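Local coordinates for protein N-acetylmuramoyl-L-alanine amidase (Mycolicibacterium smegmatis, PDB 7AGM) that hydrolyses the amide bond between N-acetylmuramic acid and L-alanine in peptidoglycan, as a zinc-dependent cell-wall amidase of the Amidase_3 family, at residues P126-A129 against A130-G133; T44-D47 against D48-E52; G85-V88 against D89-A92; G200-K203 against Y204-I208. All blocks are in the same frame, centred on the assembly; numbering follows the deposited sequence. Where two conformers were deposited one is given.

Contact 1. Residues P126-A129 against A130-G133; sequences PLNA and AQSG
Gln131 OE1 takes two hydrogen bonds: the backbone amide of Leu127 comes in at 2.8 Å (Leu127 N to Gln131 OE1), standing above the carbonyl plane of the side-chain amide, and the hydroxyl of Ser123 is the second partner. With CG beside its own backbone N (chi1 -66°) and the chain extended beyond it, Gln131 reaches back along the loop to lie next to Leu127, whose CB packs 3.4 Å from Gln131 OE1. Asn128 crosses it at about a right angle, the two amide planes 68° apart. Asn128 is the N-cap: its OD1 accepts Gln131 N at 2.9 Å, almost straight out from the carbonyl. The first turn is then carried by Ser132 N to Asn128 O (3.0 Å) and Gly133 N to Ala129 O (3.1 Å). Pro126 CB rests on the same turn, 3.5 Å from Ser132 N. Both side-chain amides turn their nitrogens to one carbonyl, Ala174 O, and Gln131 NE2 also donates to Asn172 O, which satisfies the amide of the buried Gln131. The short helix 129-132 thus follows strand 119-123 at the surface, tied to that strand's end and to helix 169-173, just ahead of helix 134-148.

Contact 2. Residues T44-D47 against D48-E52; sequences TATD and DGYPE. With ZN (zinc ion), chain C.
Glu52 OE1 accepts the backbone amide of Thr44 at 3.0 Å (Thr44 N to Glu52 OE1) through its anti lone pair, on a nearly straight bond. Glu52 OE2 binds the zinc ion at 2.0 Å. Three waters and, from outside the loop, His17 and His107 complete the metal shell; the zinc-bound water 1 also donates to Glu52 OE1. The Glu52 side chain is fully extended, CG opposite the backbone N (chi1 -180°), and this carries the carboxylate to the metal. OE2 has a further partner in Ala108 N, so backbone amides hold both oxygens of the carboxylate. One shell out, Glu52 N returns a bond to Thr44 O at 2.8 Å, pairing the same two residues twice. Ala45 and Pro51 form a single beta bridge beside it, and Thr46 N donates to Tyr50 O at 2.9 Å. The hairpin-like loop closes in a type I turn from Thr46 to Gly49. Thr46 OG1, set between backbone N and carbonyl carbon (chi1 67°), stitches that end together: it donates to Asp48 OD2 at 2.6 Å and accepts Tyr50 N at 2.9 Å. Asp48 OD1 makes a salt bridge to Lys196 of helix 189-196. A glutamate at the start of helix 52-69 joining two histidines on zinc is the metal site of Amidase_3 enzymes.

Contact 3. Residues G85-V88 against D89-A92; sequences GPCV and DERA
The contact is a helix N-terminus with side chains folded back over the loop that leads into it: Cys87 is the N-cap of helix 88-98, and Glu90 and Arg91 from its first turn grip Pro86 and Cys87. Glu90 OE1 accepts Cys87 N at 2.9 Å, the amide meeting it on the anti side and somewhat out of the carboxylate plane. An extended chain with CG beside the backbone N (chi1 -66°) brings Glu90 there, and its OE1 also lies 3.5 Å from Pro86 CA. Arg91 runs across Pro86 at about a right angle. Its NE donates to Pro86 O at 2.9 Å, practically straight (177°) and in the guanidinium plane, although it stands above the plane of that carbonyl. Arg91 N to Cys87 O, 2.9 Å, is the first backbone bond of the helix. The rest of the guanidinium turns inward: NH1 makes a salt bridge to Asp14 and bonds Pro15 O, and NH2 bonds the carbonyl of the zinc ligand His17. Cys87 CB packs 3.2 Å from Asp89 OD1, while its sulfur forms the disulfide with Cys39. Glu90 returning to the N-cap amide is the reciprocal half of a capping box, here on a disulfide-linked cap beside the zinc-site loop.

Contact 4. Residues G200-K203 against Y204-I208; sequences GRQK and YADAI
Gln202 and Asp206, one turn apart on helix 198-219, lean together at a slant, with amide and carboxylate planes 52° apart. Gln202 NE2 donates to Asp206 OD1 at 2.9 Å; the oxygen lies close to the amide plane but is itself met from above the carboxylate plane. The bond depends on a bend: Gln202 starts with CG opposite the backbone N and turns at chi2 (66°), bringing the amide round to Asp206. Asp206 CG stays beside its own backbone N (chi1 -71°) and lies 3.2 Å from Gln202 O, so the carboxylate sits close over the carbonyl that Asp206 N binds at 2.8 Å. Tyr204 takes another direction. Its ring leans back along the helix, with CD2 3.3 Å from Gly200 O, the carbonyl that also accepts Tyr204 N at 3.0 Å. The Tyr204 ring meets that of Phe55 on helix 52-69 nearly perpendicular, and it packs on Leu194 and Met195 of helix 189-196. Ala205 CB lies 3.4 Å from Arg201 O and packs against Arg62 and Val63. Arg201 points away from residues 204-208 to a salt bridge with Asp58. Gln202 OE1 accepts from Arg62 NH1, so one amide joins the Asp206 carboxylate to the Arg62 guanidinium; this relay would probably polarise the amide and ease the negative charge of the exposed Asp206, on a helix whose Tyr204, Ala205 and Ala207 are buried.

How the contacts relate
Along the chain the order is contact 2, contact 3, contact 1, contact 4. Contact 2 supplies the zinc ligand Glu52 at the start of helix 52-69. Contact 3, 22 Å away between centres, opens helix 88-98 beside the site, where Arg91 probably helps to position the loop of the ligand His17; the nearest side-chain atom of Arg91 is about 9 Å from the zinc ion. Contact 4 touches contact 2, where Tyr50 OH packs 3.3 Å from Arg201 NH1, and its helix 198-219 lies against helix 52-69. Contact 1 follows strand 119-123 of the mixed six-stranded sheet, 34 Å from contact 2 between centres and across the chain's centre. Three contacts therefore mark helix starts around that sheet, while contact 4 lies within a helix.

Contact 1. Residues P126-A129 against A130-G133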
# COMPACT_ATOMS: atom_id res chain seq x y z
N PRO A 126 6.27 -6.86 15.90
CA PRO A 126 4.83 -7.12 15.79
C PRO A 126 4.09 -6.81 17.08
O PRO A 126 4.62 -6.99 18.19
CB PRO A 126 4.77 -8.61 15.46
CG PRO A 126 6.02 -9.18 16.09
CD PRO A 126 7.06 -8.10 15.91
N LEU A 127 2.84 -6.38 16.93
CA LEU A 127 1.98 -6.05 18.06
C LEU A 127 0.88 -7.08 18.30
O LEU A 127 0.16 -6.97 19.30
CB LEU A 127 1.35 -4.66 17.86
CG LEU A 127 2.36 -3.51 17.87
CD1 LEU A 127 1.68 -2.23 17.41
CD2 LEU A 127 2.95 -3.33 19.25
N ASN A 128 0.75 -8.07 17.42
CA ASN A 128 -0.26 -9.11 17.54
C ASN A 128 0.13 -10.27 16.63
O ASN A 128 1.13 -10.21 15.91
CB ASN A 128 -1.67 -8.57 17.24
CG ASN A 128 -1.78 -7.94 15.86
OD1 ASN A 128 -1.32 -8.50 14.87
ND2 ASN A 128 -2.39 -6.76 15.79
N ALA A 129 -0.70 -11.32 16.64
CA ALA A 129 -0.38 -12.54 15.90
C ALA A 129 -0.42 -12.32 14.40
O ALA A 129 0.38 -12.91 13.67
CB ALA A 129 -1.33 -13.66 16.30
N ALA A 130 -1.36 -11.51 13.90
CA ALA A 130 -1.38 -11.23 12.47
C ALA A 130 -0.07 -10.59 12.03
O ALA A 130 0.49 -10.95 10.99
CB ALA A 130 -2.55 -10.32 12.11
N GLN A 131 0.44 -9.65 12.83
CA GLN A 131 1.66 -8.95 12.47
C GLN A 131 2.88 -9.85 12.58
O GLN A 131 3.84 -9.68 11.81
CB GLN A 131 1.83 -7.72 13.36
CG GLN A 131 0.75 -6.68 13.12
CD GLN A 131 0.91 -5.43 13.96
OE1 GLN A 131 1.98 -5.18 14.52
NE2 GLN A 131 -0.15 -4.65 14.07
N SER A 132 2.86 -10.81 13.50
CA SER A 132 4.03 -11.65 13.75
C SER A 132 4.19 -12.74 12.71
O SER A 132 5.32 -13.17 12.44
CB SER A 132 3.92 -12.27 15.14
OG SER A 132 5.00 -13.15 15.39
N GLY A 133 3.09 -13.22 12.13
CA GLY A 133 3.13 -14.36 11.24
C GLY A 133 2.64 -14.06 9.84
O GLY A 133 3.43 -13.82 8.92

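Contact 2. Residues T44-D47 against D48-E52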
# COMPACT_ATOMS: atom_id res chain seq x y z
N THR A 44 3.84 12.79 -1.69
CA THR A 44 4.90 13.36 -2.51
C THR A 44 4.39 13.59 -3.93
O THR A 44 3.19 13.49 -4.20
CB THR A 44 6.17 12.52 -2.40
OG1 THR A 44 7.27 13.23 -3.01
CG2 THR A 44 6.00 11.16 -3.07
N ALA A 45 5.30 13.92 -4.84
CA ALA A 45 4.96 14.17 -6.23
C ALA A 45 6.22 14.03 -7.06
O ALA A 45 7.34 14.08 -6.53
CB ALA A 45 4.37 15.58 -6.44
N THR A 46 6.03 13.85 -8.36
CA THR A 46 7.16 13.90 -9.26
C THR A 46 7.73 15.32 -9.28
O THR A 46 7.11 16.27 -8.79
CB THR A 46 6.77 13.46 -10.68
OG1 THR A 46 5.87 14.42 -11.26
CG2 THR A 46 6.08 12.08 -10.65
N ASP A 47 8.94 15.46 -9.83
CA ASP A 47 9.56 16.78 -9.91
C ASP A 47 8.63 17.78 -10.58
O ASP A 47 8.55 18.94 -10.17
CB ASP A 47 10.88 16.70 -10.68
CG ASP A 47 11.98 16.05 -9.89
OD1 ASP A 47 11.92 16.09 -8.64
OD2 ASP A 47 12.92 15.52 -10.51
N ASP A 48 7.91 17.34 -11.61
CA ASP A 48 7.04 18.23 -12.36
C ASP A 48 5.58 18.16 -11.92
O ASP A 48 4.71 18.66 -12.64
CB ASP A 48 7.22 18.01 -13.86
CG ASP A 48 7.08 16.56 -14.25
OD1 ASP A 48 7.36 16.25 -15.42
OD2 ASP A 48 6.67 15.74 -13.40
N GLY A 49 5.30 17.56 -10.77
CA GLY A 49 4.05 17.81 -10.07
C GLY A 49 2.95 16.79 -10.23
O GLY A 49 1.80 17.09 -9.88
N TYR A 50 3.23 15.61 -10.76
CA TYR A 50 2.23 14.55 -10.75
C TYR A 50 2.15 13.99 -9.33
O TYR A 50 3.16 13.52 -8.81
CB TYR A 50 2.58 13.45 -11.75
CG TYR A 50 1.61 12.29 -11.75
CD1 TYR A 50 0.29 12.44 -12.16
CD2 TYR A 50 2.02 11.04 -11.32
CE1 TYR A 50 -0.61 11.37 -12.14
CE2 TYR A 50 1.15 9.96 -11.30
CZ TYR A 50 -0.16 10.13 -11.71
OH TYR A 50 -1.01 9.04 -11.67
N PRO A 51 1.00 14.07 -8.66
CA PRO A 51 0.97 13.77 -7.22
C PRO A 51 0.79 12.30 -6.89
O PRO A 51 0.10 11.54 -7.57
CB PRO A 51 -0.26 14.56 -6.74
CG PRO A 51 -1.17 14.60 -7.92
CD PRO A 51 -0.29 14.59 -9.16
N GLU A 52 1.44 11.92 -5.78
CA GLU A 52 1.30 10.57 -5.24
C GLU A 52 -0.17 10.16 -5.12
O GLU A 52 -0.53 9.03 -5.45
CB GLU A 52 1.99 10.46 -3.89
CG GLU A 52 1.87 9.07 -3.29
CD GLU A 52 2.50 8.95 -1.92
OE1 GLU A 52 3.11 9.94 -1.46
OE2 GLU A 52 2.39 7.87 -1.30
ZN ZN C . 2.60 7.82 0.74
O HOH W 1 3.92 9.44 1.20
O HOH W 2 3.17 7.89 2.89
O HOH W 3 4.58 7.27 0.47

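Contact 3. Residues G85-V88 against D89-A92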
# COMPACT_ATOMS: atom_id res chain seq x y z
N GLY A 85 -9.93 12.64 2.58
CA GLY A 85 -10.05 11.24 2.90
C GLY A 85 -9.73 10.99 4.36
O GLY A 85 -9.37 11.92 5.09
N PRO A 86 -9.86 9.75 4.82
CA PRO A 86 -9.78 9.48 6.26
C PRO A 86 -8.36 9.59 6.80
O PRO A 86 -7.38 9.42 6.08
CB PRO A 86 -10.28 8.03 6.38
CG PRO A 86 -10.99 7.74 5.09
CD PRO A 86 -10.27 8.56 4.06
N CYS A 87 -8.28 9.86 8.10
CA CYS A 87 -6.99 9.88 8.80
C CYS A 87 -6.36 8.49 8.82
O CYS A 87 -7.01 7.47 8.60
CB CYS A 87 -7.18 10.34 10.25
SG CYS A 87 -7.91 11.97 10.43
N VAL A 88 -5.06 8.46 9.13
CA VAL A 88 -4.31 7.21 9.07
C VAL A 88 -4.82 6.20 10.10
O VAL A 88 -4.82 4.99 9.83
CB VAL A 88 -2.79 7.44 9.18
CG1 VAL A 88 -2.26 8.15 7.92
CG2 VAL A 88 -2.45 8.22 10.43
N ASP A 89 -5.26 6.66 11.27
CA ASP A 89 -5.84 5.73 12.23
C ASP A 89 -7.21 5.24 11.76
O ASP A 89 -7.54 4.06 11.94
CB ASP A 89 -5.91 6.35 13.64
CG ASP A 89 -6.80 7.57 13.72
OD1 ASP A 89 -6.95 8.30 12.72
OD2 ASP A 89 -7.33 7.83 14.82
N GLU A 90 -7.99 6.13 11.14
CA GLU A 90 -9.30 5.75 10.60
C GLU A 90 -9.17 4.71 9.49
O GLU A 90 -10.02 3.82 9.37
CB GLU A 90 -10.04 7.00 10.11
CG GLU A 90 -10.41 7.97 11.23
CD GLU A 90 -11.05 9.28 10.74
OE1 GLU A 90 -10.77 9.72 9.61
OE2 GLU A 90 -11.84 9.86 11.51
N ARG A 91 -8.14 4.82 8.64
CA ARG A 91 -7.96 3.82 7.60
C ARG A 91 -7.68 2.44 8.19
O ARG A 91 -8.17 1.42 7.67
CB ARG A 91 -6.86 4.25 6.63
CG ARG A 91 -7.20 5.54 5.87
CD ARG A 91 -6.03 6.04 5.06
NE ARG A 91 -6.34 7.32 4.44
CZ ARG A 91 -6.22 7.61 3.14
NH1 ARG A 91 -5.76 6.71 2.28
NH2 ARG A 91 -6.55 8.82 2.70
N ALA A 92 -6.92 2.37 9.28
CA ALA A 92 -6.75 1.09 9.97
C ALA A 92 -8.06 0.60 10.58
O ALA A 92 -8.39 -0.59 10.49
CB ALA A 92 -5.64 1.16 11.02

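Contact 4. Residues G200-K203 against Y204-I208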
# COMPACT_ATOMS: atom_id res chain seq x y z
N GLY A 200 2.04 2.02 -17.21
CA GLY A 200 2.89 1.81 -16.04
C GLY A 200 2.09 1.53 -14.79
O GLY A 200 2.45 0.66 -13.99
N ARG A 201 0.98 2.27 -14.59
CA ARG A 201 0.15 2.01 -13.42
C ARG A 201 -0.49 0.63 -13.51
O ARG A 201 -0.62 -0.08 -12.49
CB ARG A 201 -0.88 3.13 -13.24
CG ARG A 201 -0.24 4.49 -12.96
CD ARG A 201 -1.23 5.55 -12.51
NE ARG A 201 -2.19 5.87 -13.57
CZ ARG A 201 -2.00 6.79 -14.51
NH1 ARG A 201 -0.89 7.51 -14.55
NH2 ARG A 201 -2.95 7.01 -15.42
N GLN A 202 -0.86 0.20 -14.71
CA GLN A 202 -1.36 -1.17 -14.89
C GLN A 202 -0.27 -2.19 -14.58
O GLN A 202 -0.56 -3.25 -14.01
CB GLN A 202 -1.88 -1.36 -16.32
CG GLN A 202 -2.63 -2.67 -16.51
CD GLN A 202 -3.92 -2.72 -15.72
OE1 GLN A 202 -4.70 -1.77 -15.72
NE2 GLN A 202 -4.14 -3.83 -15.02
N LYS A 203 0.98 -1.88 -14.93
CA LYS A 203 2.11 -2.76 -14.63
C LYS A 203 2.26 -2.95 -13.13
O LYS A 203 2.38 -4.09 -12.64
CB LYS A 203 3.37 -2.15 -15.25
CG LYS A 203 4.68 -2.90 -15.02
CD LYS A 203 5.86 -2.00 -15.40
CE LYS A 203 7.21 -2.67 -15.20
NZ LYS A 203 7.34 -3.88 -16.05
N TYR A 204 2.24 -1.85 -12.37
CA TYR A 204 2.28 -1.97 -10.92
C TYR A 204 1.08 -2.75 -10.39
O TYR A 204 1.21 -3.60 -9.51
CB TYR A 204 2.32 -0.58 -10.28
CG TYR A 204 3.64 0.15 -10.40
CD1 TYR A 204 4.80 -0.36 -9.82
CD2 TYR A 204 3.72 1.36 -11.07
CE1 TYR A 204 6.01 0.32 -9.92
CE2 TYR A 204 4.90 2.05 -11.17
CZ TYR A 204 6.05 1.52 -10.61
OH TYR A 204 7.23 2.24 -10.72
N ALA A 205 -0.11 -2.44 -10.91
CA ALA A 205 -1.32 -3.11 -10.43
C ALA A 205 -1.26 -4.61 -10.67
O ALA A 205 -1.61 -5.40 -9.78
CB ALA A 205 -2.56 -2.51 -11.09
N ASP A 206 -0.82 -5.03 -11.87
CA ASP A 206 -0.76 -6.46 -12.18
C ASP A 206 0.15 -7.19 -11.21
O ASP A 206 -0.15 -8.30 -10.78
CB ASP A 206 -0.25 -6.66 -13.61
CG ASP A 206 -1.26 -6.25 -14.67
OD1 ASP A 206 -2.45 -6.09 -14.36
OD2 ASP A 206 -0.84 -6.10 -15.83
N ALA A 207 1.29 -6.58 -10.87
CA ALA A 207 2.22 -7.21 -9.94
C ALA A 207 1.64 -7.27 -8.54
O ALA A 207 1.77 -8.29 -7.84
CB ALA A 207 3.54 -6.42 -9.94
N ILE A 208 0.99 -6.19 -8.10
CA ILE A 208 0.36 -6.19 -6.78
C ILE A 208 -0.73 -7.26 -6.71
O ILE A 208 -0.84 -7.98 -5.70
CB ILE A 208 -0.16 -4.78 -6.44
CG1 ILE A 208 1.03 -3.82 -6.30
CG2 ILE A 208 -1.05 -4.82 -5.18
CD1 ILE A 208 0.63 -2.35 -6.17